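PDB 1R6V: fervidolysin from Fervidobacterium pennivorans, which degrades keratin into peptides as a subtilisin-like serine protease, allowing the bacterium to grow on native feathers. Local coordinates for residues Val454-Lys458 with Gly459-Val463; Val576-Pro579 with Leu580-Val584; Gly16-Ile19 with Leu20-Glu23; Thr624-Asn628 with Gly629-Pro633. The protein carries 1 engineered substitution. One frame throughout, in Å; residues are numbered along the deposited sequence.

All four contacts are local and lie away from the catalytic and calcium sites. Contacts 1 and 2 are loops that follow a strand, in different beta-sandwich domains, and each turns on an aspartate. Both aspartates are buried, but the turn of contact 1 reaches the surface at Lys458 to Asn460, while contact 2 is buried almost throughout and its aspartate also takes an arginine. Contacts 1, 3 and 4 are partly buried. Contact 4 is a hairpin in the same domain as contact 2, and is exposed at Gly629 and Glu630. Contact 3 is a segment of the probable propeptide, held by rings and aliphatic groups. It touches contact 1, where Gly16 and Tyr17 pack on Phe461.

Contact 1 of 4, residues Val454-Lys458 with Gly459-Val463; sequences VTDAK and GNFGV
Thr455 and Gly462 form a single backbone bridge, closed by Val463 N to Val454 O at 2.9 Å and by Asp456 N to Phe461 O at 3.0 Å. Between them the chain makes a type I beta turn from Asp456 to Gly459. Gly459 N donates to Asp456 O and closes the turn. Asp456 carries the side-chain part. Its CG lies between the backbone N and the carbonyl carbon (chi1 53°), which folds the carboxylate back over the loop. OD1 accepts from Asn460 N at 2.8 Å through its syn lone pair. Phe461 N adds a weak but nearly straight bond to the same oxygen. OD2 sits at the edge of the Phe461 ring, 3.7 Å from CD1, with the carboxylate and ring planes almost perpendicular. A water donates to OD2 and accepts from Asn460 ND2, so it bridges the two side chains. Ser602 OG also bonds to OD2. Behind the turn, Val463 CG2 packs on the backbone of Thr455, 3.6 Å from its C atom. Thr455 OG1 lies 3.3 Å from Gly459 CA. Gly459 has positive phi, which favours glycine. Replacing Asp456 by alanine would probably leave the amides of Asn460 and Phe461 without this acceptor, and the bridging water and Ser602 without their partner. The loop follows strand 446-455 in the Ig-like domain, and Phe669 packs on Asp456 and Val463. The chemistry implies a turn organised by one buried carboxylate. Amides, a hydroxyl and a water surround it, and would probably favour its charged form.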
loop_
_atom_site.group_PDB
_atom_site.type_symbol
_atom_site.label_atom_id
_atom_site.label_comp_id
_atom_site.label_asym_id
_atom_site.label_seq_id
_atom_site.Cartn_x
_atom_site.Cartn_y
_atom_site.Cartn_z
ATOM N N VAL A 454 -14.753 10.852 2.786
ATOM C CA VAL A 454 -14.883 12.099 2.011
ATOM C C VAL A 454 -15.987 11.907 0.972
ATOM O O VAL A 454 -15.952 10.946 0.213
ATOM C CB VAL A 454 -13.555 12.437 1.281
ATOM C CG1 VAL A 454 -13.642 13.821 0.610
ATOM C CG2 VAL A 454 -12.390 12.395 2.271
ATOM N N THR A 455 -16.962 12.815 0.945
ATOM C CA THR A 455 -18.078 12.718 0.002
ATOM C C THR A 455 -18.302 14.070 -0.654
ATOM O O THR A 455 -17.600 15.030 -0.344
ATOM C CB THR A 455 -19.394 12.349 0.710
ATOM O OG1 THR A 455 -19.695 13.348 1.692
ATOM C CG2 THR A 455 -19.285 10.998 1.391
ATOM N N ASP A 456 -19.273 14.137 -1.561
ATOM C CA ASP A 456 -19.593 15.408 -2.200
ATOM C C ASP A 456 -20.373 16.229 -1.174
ATOM O O ASP A 456 -20.587 15.778 -0.045
ATOM C CB ASP A 456 -20.402 15.206 -3.500
ATOM C CG ASP A 456 -21.638 14.351 -3.317
ATOM O OD1 ASP A 456 -22.053 14.088 -2.175
ATOM O OD2 ASP A 456 -22.221 13.945 -4.345
ATOM N N ALA A 457 -20.795 17.426 -1.560
ATOM C CA ALA A 457 -21.500 18.335 -0.655
ATOM C C ALA A 457 -22.694 17.764 0.106
ATOM O O ALA A 457 -22.822 17.983 1.313
ATOM C CB ALA A 457 -21.926 19.586 -1.422
ATOM N N LYS A 458 -23.565 17.044 -0.591
ATOM C CA LYS A 458 -24.753 16.463 0.022
ATOM C C LYS A 458 -24.489 15.091 0.617
ATOM O O LYS A 458 -25.401 14.451 1.134
ATOM C CB LYS A 458 -25.881 16.344 -1.003
ATOM C CG LYS A 458 -26.380 17.666 -1.545
ATOM C CD LYS A 458 -27.207 18.399 -0.511
ATOM C CE LYS A 458 -27.848 19.640 -1.102
ATOM N NZ LYS A 458 -28.681 20.362 -0.089
ATOM N N GLY A 459 -23.244 14.635 0.538
ATOM C CA GLY A 459 -22.898 13.335 1.082
ATOM C C GLY A 459 -23.548 12.167 0.365
ATOM O O GLY A 459 -23.813 11.126 0.972
ATOM N N ASN A 460 -23.796 12.325 -0.931
ATOM C CA ASN A 460 -24.413 11.271 -1.713
ATOM C C ASN A 460 -23.396 10.311 -2.335
ATOM O O ASN A 460 -23.656 9.120 -2.439
ATOM C CB ASN A 460 -25.290 11.878 -2.811
ATOM C CG ASN A 460 -26.480 12.635 -2.252
ATOM O OD1 ASN A 460 -27.174 12.141 -1.364
ATOM N ND2 ASN A 460 -26.727 13.832 -2.776
ATOM N N PHE A 461 -22.238 10.822 -2.734
ATOM C CA PHE A 461 -21.226 9.978 -3.349
ATOM C C PHE A 461 -19.856 10.127 -2.710
ATOM O O PHE A 461 -19.430 11.232 -2.393
ATOM C CB PHE A 461 -21.099 10.301 -4.842
ATOM C CG PHE A 461 -22.289 9.888 -5.661
ATOM C CD1 PHE A 461 -23.335 10.775 -5.897
ATOM C CD2 PHE A 461 -22.360 8.606 -6.197
ATOM C CE1 PHE A 461 -24.435 10.388 -6.659
ATOM C CE2 PHE A 461 -23.457 8.210 -6.960
ATOM C CZ PHE A 461 -24.496 9.102 -7.192
ATOM N N GLY A 462 -19.162 9.007 -2.520
ATOM C CA GLY A 462 -17.827 9.084 -1.962
ATOM C C GLY A 462 -16.858 9.581 -3.030
ATOM O O GLY A 462 -17.029 9.290 -4.219
ATOM N N VAL A 463 -15.829 10.314 -2.619
ATOM C CA VAL A 463 -14.839 10.850 -3.555
ATOM C C VAL A 463 -13.584 9.985 -3.483
ATOM O O VAL A 463 -12.924 9.896 -2.444
ATOM C CB VAL A 463 -14.452 12.314 -3.207
ATOM C CG1 VAL A 463 -13.581 12.895 -4.297
ATOM C CG2 VAL A 463 -15.699 13.154 -3.002
HETATM O O HOH W 1 -24.642 15.024 -4.791
#

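Contact 2 of 4, residues Val576-Pro579 with Leu580-Val584; sequences VVDP and LLRGV
The guanidinium group of Arg582 meets the carboxylate of Asp578 at its edge, while Leu580 CD2 lies over one face, offset toward the rim and 4.0 Å above the plane. The grip is side-on, with one nitrogen to each oxygen. Arg582 NE bonds to Asp578 OD1 at 2.8 Å, and NH2 makes a salt bridge to OD2 at 2.7 Å. Both oxygens lie close to the guanidinium plane. The carboxylate is turned 42° against that plane, so NE meets OD1 from above the carboxylate rather than within it. A bend in the arginine chain at chi3 (-70°) brings NE and NH2 round to the acid. OD1 has further work. It accepts Arg582 N through its anti lone pair at 3.0 Å, and Leu580 N makes a weak bond to it. One oxygen thus ties the arginine head to its own backbone, which fixes the rotation of the carboxylate. Below it the chain forms a type I beta turn from Asp578 to Leu581, closed by Leu581 N to Asp578 O. Asp578 N donates to Gly583 O in a nearly straight bond. Apolar groups gather at the strand end. Val577 CG2 touches Leu581 CD2 at 3.8 Å and Val584 CG1 at 3.9 Å. Val577 and Val584 form an antiparallel non-hydrogen-bonded pair. The loop joins strands 573-577 and 584-589, neighbours in the second beta-sandwich domain. Strand 604-610 flanks strand 573-577, with Ser606 against Val577 and Pro579. Residues of the probable propeptide approach too: Ala3 meets Leu581, Gln15 meets Arg582 and Ala85 meets Leu580.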
loop_
_atom_site.group_PDB
_atom_site.type_symbol
_atom_site.label_atom_id
_atom_site.label_comp_id
_atom_site.label_asym_id
_atom_site.label_seq_id
_atom_site.Cartn_x
_atom_site.Cartn_y
_atom_site.Cartn_z
ATOM N N VAL A 576 -25.917 20.139 -20.559
ATOM C CA VAL A 576 -24.977 19.540 -19.616
ATOM C C VAL A 576 -25.207 18.049 -19.819
ATOM O O VAL A 576 -26.309 17.535 -19.595
ATOM C CB VAL A 576 -25.291 19.954 -18.173
ATOM C CG1 VAL A 576 -24.344 19.248 -17.221
ATOM C CG2 VAL A 576 -25.152 21.460 -18.029
ATOM N N VAL A 577 -24.170 17.353 -20.258
ATOM C CA VAL A 577 -24.311 15.944 -20.576
ATOM C C VAL A 577 -23.336 15.023 -19.857
ATOM O O VAL A 577 -22.297 15.453 -19.358
ATOM C CB VAL A 577 -24.186 15.763 -22.123
ATOM C CG1 VAL A 577 -22.794 16.147 -22.588
ATOM C CG2 VAL A 577 -24.522 14.356 -22.537
ATOM N N ASP A 578 -23.704 13.748 -19.791
ATOM C CA ASP A 578 -22.859 12.736 -19.183
ATOM C C ASP A 578 -21.685 12.574 -20.156
ATOM O O ASP A 578 -21.880 12.563 -21.371
ATOM C CB ASP A 578 -23.653 11.433 -19.053
ATOM C CG ASP A 578 -22.777 10.249 -18.708
ATOM O OD1 ASP A 578 -22.657 9.345 -19.564
ATOM O OD2 ASP A 578 -22.210 10.231 -17.591
ATOM N N PRO A 579 -20.452 12.470 -19.642
ATOM C CA PRO A 579 -19.278 12.321 -20.510
ATOM C C PRO A 579 -19.294 11.097 -21.409
ATOM O O PRO A 579 -18.627 11.073 -22.440
ATOM C CB PRO A 579 -18.102 12.316 -19.532
ATOM C CG PRO A 579 -18.718 11.979 -18.209
ATOM C CD PRO A 579 -20.054 12.649 -18.238
ATOM N N LEU A 580 -20.056 10.088 -21.000
ATOM C CA LEU A 580 -20.191 8.852 -21.764
ATOM C C LEU A 580 -21.428 8.922 -22.644
ATOM O O LEU A 580 -21.784 7.945 -23.308
ATOM C CB LEU A 580 -20.313 7.648 -20.825
ATOM C CG LEU A 580 -19.046 7.129 -20.151
ATOM C CD1 LEU A 580 -18.479 8.149 -19.190
ATOM C CD2 LEU A 580 -19.398 5.841 -19.403
ATOM N N LEU A 581 -22.085 10.077 -22.637
ATOM C CA LEU A 581 -23.288 10.308 -23.433
ATOM C C LEU A 581 -24.418 9.334 -23.118
ATOM O O LEU A 581 -25.185 8.962 -24.005
ATOM C CB LEU A 581 -22.958 10.245 -24.928
ATOM C CG LEU A 581 -21.849 11.195 -25.377
ATOM C CD1 LEU A 581 -21.607 11.065 -26.873
ATOM C CD2 LEU A 581 -22.239 12.622 -25.016
ATOM N N ARG A 582 -24.523 8.933 -21.853
ATOM C CA ARG A 582 -25.575 8.014 -21.417
ATOM C C ARG A 582 -26.896 8.776 -21.292
ATOM O O ARG A 582 -27.984 8.196 -21.366
ATOM C CB ARG A 582 -25.205 7.380 -20.065
ATOM C CG ARG A 582 -24.041 6.381 -20.123
ATOM C CD ARG A 582 -23.600 5.937 -18.733
ATOM N NE ARG A 582 -22.945 7.014 -17.996
ATOM C CZ ARG A 582 -22.380 6.877 -16.802
ATOM N NH1 ARG A 582 -22.386 5.697 -16.190
ATOM N NH2 ARG A 582 -21.787 7.918 -16.226
ATOM N N GLY A 583 -26.794 10.087 -21.115
ATOM C CA GLY A 583 -27.978 10.915 -20.981
ATOM C C GLY A 583 -27.554 12.339 -20.706
ATOM O O GLY A 583 -26.360 12.641 -20.744
ATOM N N VAL A 584 -28.519 13.210 -20.434
ATOM C CA VAL A 584 -28.226 14.612 -20.149
ATOM C C VAL A 584 -28.748 15.007 -18.777
ATOM O O VAL A 584 -29.689 14.400 -18.261
ATOM C CB VAL A 584 -28.861 15.547 -21.215
ATOM C CG1 VAL A 584 -28.321 15.203 -22.600
ATOM C CG2 VAL A 584 -30.378 15.421 -21.190
#

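Contact 3 of 4, residues Gly16-Ile19 with Leu20-Glu23; sequences GYHI and LFGE
Ile19 and Phe21 carry this contact, with Leu20 between them and His18 completing the group. The delta methyl of Ile19 stands over the centre of the Phe21 ring. CD1 is 3.7 Å from the centroid and only 2° off the ring normal, a well-centred CH-pi contact. The side chains cross at about a right angle. Ile19 CG1 is anti to the backbone N, and the turn at chi2 (-86°) carries CD1 forward along the chain to the ring. The gamma methyl, CG2, lies over one face of the His18 imidazole near its rim. His18 and Phe21 form an offset edge-to-face pair. The edge of Phe21 is directed toward the imidazole face, the centroids are 5.8 Å apart and the planes stand at 64°. The closest atoms are His18 CE1 and Phe21 CE1, at 4.0 Å. Ile19 therefore meets both rings: CD1 covers the Phe21 face, while CG2 lies on the imidazole and also borders the Phe21 ring, 3.7 Å from CZ. The CB of Leu20 points away from Ile19, and its side chain touches Thr465 and Pro484. The polar backbone is linked by a water. It donates to Ile19 O at 2.8 Å and accepts from Phe21 N at 2.9 Å. This extended segment of the probable propeptide precedes strand 33-38 and runs beside strand 89-93. Leu20 and Gly22 make backbone hydrogen bonds with Val92, and Ile19 and Phe21 pack on that valine. The Phe21 ring also meets Tyr78 of helix 74-81. His18 NE2 bonds to Lys82 O, and its ring meets Trp665 of the second sandwich domain.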
loop_
_atom_site.group_PDB
_atom_site.type_symbol
_atom_site.label_atom_id
_atom_site.label_comp_id
_atom_site.label_asym_id
_atom_site.label_seq_id
_atom_site.Cartn_x
_atom_site.Cartn_y
_atom_site.Cartn_z
ATOM N N GLY A 16 -22.192 9.537 -10.170
ATOM C CA GLY A 16 -21.041 9.410 -9.288
ATOM C C GLY A 16 -19.734 9.799 -9.965
ATOM O O GLY A 16 -19.733 10.605 -10.899
ATOM N N TYR A 17 -18.619 9.237 -9.506
ATOM C CA TYR A 17 -17.324 9.556 -10.099
ATOM C C TYR A 17 -16.738 8.408 -10.915
ATOM O O TYR A 17 -17.202 7.273 -10.829
ATOM C CB TYR A 17 -16.334 10.008 -9.015
ATOM C CG TYR A 17 -16.824 11.253 -8.311
ATOM C CD1 TYR A 17 -17.559 11.168 -7.124
ATOM C CD2 TYR A 17 -16.663 12.510 -8.897
ATOM C CE1 TYR A 17 -18.132 12.307 -6.551
ATOM C CE2 TYR A 17 -17.233 13.652 -8.332
ATOM C CZ TYR A 17 -17.967 13.542 -7.167
ATOM O OH TYR A 17 -18.576 14.656 -6.636
ATOM N N HIS A 18 -15.721 8.745 -11.703
ATOM C CA HIS A 18 -15.010 7.831 -12.600
ATOM C C HIS A 18 -14.432 6.611 -11.881
ATOM O O HIS A 18 -14.237 6.618 -10.665
ATOM C CB HIS A 18 -13.879 8.602 -13.289
ATOM C CG HIS A 18 -13.330 7.938 -14.514
ATOM N ND1 HIS A 18 -12.012 8.072 -14.905
ATOM C CD2 HIS A 18 -13.925 7.178 -15.465
ATOM C CE1 HIS A 18 -11.820 7.424 -16.040
ATOM N NE2 HIS A 18 -12.965 6.873 -16.400
ATOM N N ILE A 19 -14.166 5.561 -12.656
ATOM C CA ILE A 19 -13.602 4.347 -12.108
ATOM C C ILE A 19 -12.207 4.683 -11.563
ATOM O O ILE A 19 -11.499 5.526 -12.115
ATOM C CB ILE A 19 -13.544 3.257 -13.206
ATOM C CG1 ILE A 19 -12.913 1.972 -12.664
ATOM C CG2 ILE A 19 -12.785 3.776 -14.390
ATOM C CD1 ILE A 19 -11.416 1.949 -12.744
ATOM N N LEU A 20 -11.822 4.025 -10.472
ATOM C CA LEU A 20 -10.536 4.276 -9.840
ATOM C C LEU A 20 -9.416 3.487 -10.514
ATOM O O LEU A 20 -9.361 2.260 -10.408
ATOM C CB LEU A 20 -10.623 3.896 -8.360
ATOM C CG LEU A 20 -9.635 4.539 -7.377
ATOM C CD1 LEU A 20 -9.980 4.075 -5.953
ATOM C CD2 LEU A 20 -8.220 4.162 -7.725
ATOM N N PHE A 21 -8.539 4.189 -11.224
ATOM C CA PHE A 21 -7.409 3.548 -11.888
ATOM C C PHE A 21 -6.134 3.798 -11.103
ATOM O O PHE A 21 -5.902 4.914 -10.639
ATOM C CB PHE A 21 -7.204 4.106 -13.298
ATOM C CG PHE A 21 -8.159 3.576 -14.317
ATOM C CD1 PHE A 21 -9.116 4.408 -14.886
ATOM C CD2 PHE A 21 -8.063 2.262 -14.748
ATOM C CE1 PHE A 21 -9.973 3.935 -15.896
ATOM C CE2 PHE A 21 -8.906 1.775 -15.748
ATOM C CZ PHE A 21 -9.865 2.620 -16.326
ATOM N N GLY A 22 -5.310 2.766 -10.952
ATOM C CA GLY A 22 -4.059 2.935 -10.236
ATOM C C GLY A 22 -3.110 3.800 -11.047
ATOM O O GLY A 22 -3.016 3.663 -12.270
ATOM N N GLU A 23 -2.389 4.692 -10.376
ATOM C CA GLU A 23 -1.466 5.584 -11.066
ATOM C C GLU A 23 -0.388 4.820 -11.812
ATOM O O GLU A 23 0.197 3.877 -11.283
ATOM C CB GLU A 23 -0.810 6.550 -10.072
ATOM C CG GLU A 23 0.200 7.491 -10.734
ATOM C CD GLU A 23 0.789 8.519 -9.780
ATOM O OE1 GLU A 23 1.637 9.319 -10.231
ATOM O OE2 GLU A 23 0.412 8.522 -8.597
HETATM O O HOH W 2 -9.201 6.992 -11.522
#

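Contact 4 of 4, residues Thr624-Asn628 with Gly629-Pro633; sequences TVTLN and GEDIP
Backbone hydrogen bonds pair Val625 with Ile632 and Leu627 with Glu630. Val625 N to Ile632 O, at 2.8 Å, is almost straight. Leu627 N reaches Glu630 O at 2.8 Å, and Glu630 N returns to Leu627 O at 3.0 Å. One polar pair of side chains stands between these rungs. Thr626 OG1 donates to Asp631 OD1 at 2.8 Å, nearly in line with the acid's C-O bond. The two lie side by side and point the same way. Thr626 OG1 is trans to the carbonyl carbon (chi1 -58°), which sets the hydroxyl facing the carboxylate. This is a beta hairpin with a two-residue loop, a type I' turn from Leu627 to Glu630. Asn628 and Gly629 form its tip, both with positive phi. Asn628 ND2 is bonded to Ala531 O and its OD1 to Thr557 N, which ties the tip to the adjoining loops. A valine in place of Thr626 would probably leave the Asp631 carboxylate without its hydroxyl partner and free to turn. Apolar contacts lie on the other face. Leu627 CD2 approaches Ile632 CD1 at 4.3 Å, and Val625 CB lies 4.4 Å from Ile632 CB. Trp666 packs on all three residues.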
loop_
_atom_site.group_PDB
_atom_site.type_symbol
_atom_site.label_atom_id
_atom_site.label_comp_id
_atom_site.label_asym_id
_atom_site.label_seq_id
_atom_site.Cartn_x
_atom_site.Cartn_y
_atom_site.Cartn_z
ATOM N N THR A 624 -15.961 30.654 -21.498
ATOM C CA THR A 624 -15.051 30.661 -20.365
ATOM C C THR A 624 -15.701 29.855 -19.245
ATOM O O THR A 624 -16.867 30.051 -18.925
ATOM C CB THR A 624 -14.795 32.117 -19.873
ATOM O OG1 THR A 624 -14.222 32.882 -20.943
ATOM C CG2 THR A 624 -13.850 32.136 -18.670
ATOM N N VAL A 625 -14.952 28.917 -18.684
ATOM C CA VAL A 625 -15.448 28.131 -17.563
ATOM C C VAL A 625 -14.729 28.709 -16.354
ATOM O O VAL A 625 -13.519 28.945 -16.406
ATOM C CB VAL A 625 -15.078 26.620 -17.703
ATOM C CG1 VAL A 625 -15.094 25.936 -16.332
ATOM C CG2 VAL A 625 -16.068 25.919 -18.618
ATOM N N THR A 626 -15.471 28.985 -15.290
ATOM C CA THR A 626 -14.862 29.481 -14.065
ATOM C C THR A 626 -15.077 28.331 -13.090
ATOM O O THR A 626 -16.192 28.062 -12.659
ATOM C CB THR A 626 -15.541 30.763 -13.543
ATOM O OG1 THR A 626 -15.473 31.784 -14.549
ATOM C CG2 THR A 626 -14.807 31.265 -12.297
ATOM N N LEU A 627 -13.988 27.647 -12.772
ATOM C CA LEU A 627 -14.031 26.481 -11.898
ATOM C C LEU A 627 -13.320 26.763 -10.584
ATOM O O LEU A 627 -12.108 26.938 -10.561
ATOM C CB LEU A 627 -13.348 25.324 -12.617
ATOM C CG LEU A 627 -13.221 23.991 -11.885
ATOM C CD1 LEU A 627 -14.610 23.446 -11.495
ATOM C CD2 LEU A 627 -12.501 23.038 -12.826
ATOM N N ASN A 628 -14.074 26.792 -9.496
ATOM C CA ASN A 628 -13.489 27.084 -8.194
ATOM C C ASN A 628 -12.678 28.381 -8.238
ATOM O O ASN A 628 -11.613 28.498 -7.624
ATOM C CB ASN A 628 -12.636 25.897 -7.727
ATOM C CG ASN A 628 -13.476 24.650 -7.519
ATOM O OD1 ASN A 628 -14.546 24.718 -6.923
ATOM N ND2 ASN A 628 -13.006 23.511 -8.018
ATOM N N GLY A 629 -13.199 29.347 -8.994
ATOM C CA GLY A 629 -12.558 30.647 -9.117
ATOM C C GLY A 629 -11.554 30.829 -10.236
ATOM O O GLY A 629 -11.136 31.949 -10.531
ATOM N N GLU A 630 -11.165 29.740 -10.881
ATOM C CA GLU A 630 -10.185 29.827 -11.941
ATOM C C GLU A 630 -10.837 29.893 -13.315
ATOM O O GLU A 630 -11.705 29.082 -13.630
ATOM C CB GLU A 630 -9.257 28.622 -11.868
ATOM C CG GLU A 630 -8.102 28.688 -12.822
ATOM C CD GLU A 630 -7.161 27.520 -12.652
ATOM O OE1 GLU A 630 -6.705 27.291 -11.507
ATOM O OE2 GLU A 630 -6.881 26.837 -13.661
ATOM N N ASP A 631 -10.430 30.868 -14.127
ATOM C CA ASP A 631 -10.992 30.973 -15.467
ATOM C C ASP A 631 -10.246 30.054 -16.416
ATOM O O ASP A 631 -9.016 30.052 -16.464
ATOM C CB ASP A 631 -10.918 32.406 -16.010
ATOM C CG ASP A 631 -11.881 33.348 -15.326
ATOM O OD1 ASP A 631 -12.893 32.888 -14.750
ATOM O OD2 ASP A 631 -11.630 34.569 -15.389
ATOM N N ILE A 632 -11.013 29.288 -17.183
ATOM C CA ILE A 632 -10.472 28.348 -18.148
ATOM C C ILE A 632 -11.181 28.509 -19.491
ATOM O O ILE A 632 -12.396 28.347 -19.577
ATOM C CB ILE A 632 -10.695 26.900 -17.691
ATOM C CG1 ILE A 632 -10.104 26.702 -16.290
ATOM C CG2 ILE A 632 -10.048 25.944 -18.692
ATOM C CD1 ILE A 632 -10.330 25.313 -15.711
ATOM N N PRO A 633 -10.431 28.837 -20.549
ATOM C CA PRO A 633 -11.040 28.999 -21.874
ATOM C C PRO A 633 -11.483 27.627 -22.421
ATOM O O PRO A 633 -10.788 26.623 -22.236
ATOM C CB PRO A 633 -9.910 29.610 -22.699
ATOM C CG PRO A 633 -8.679 28.990 -22.083
ATOM C CD PRO A 633 -8.974 29.070 -20.593
HETATM O O HOH W 3 -16.208 29.203 -9.939
#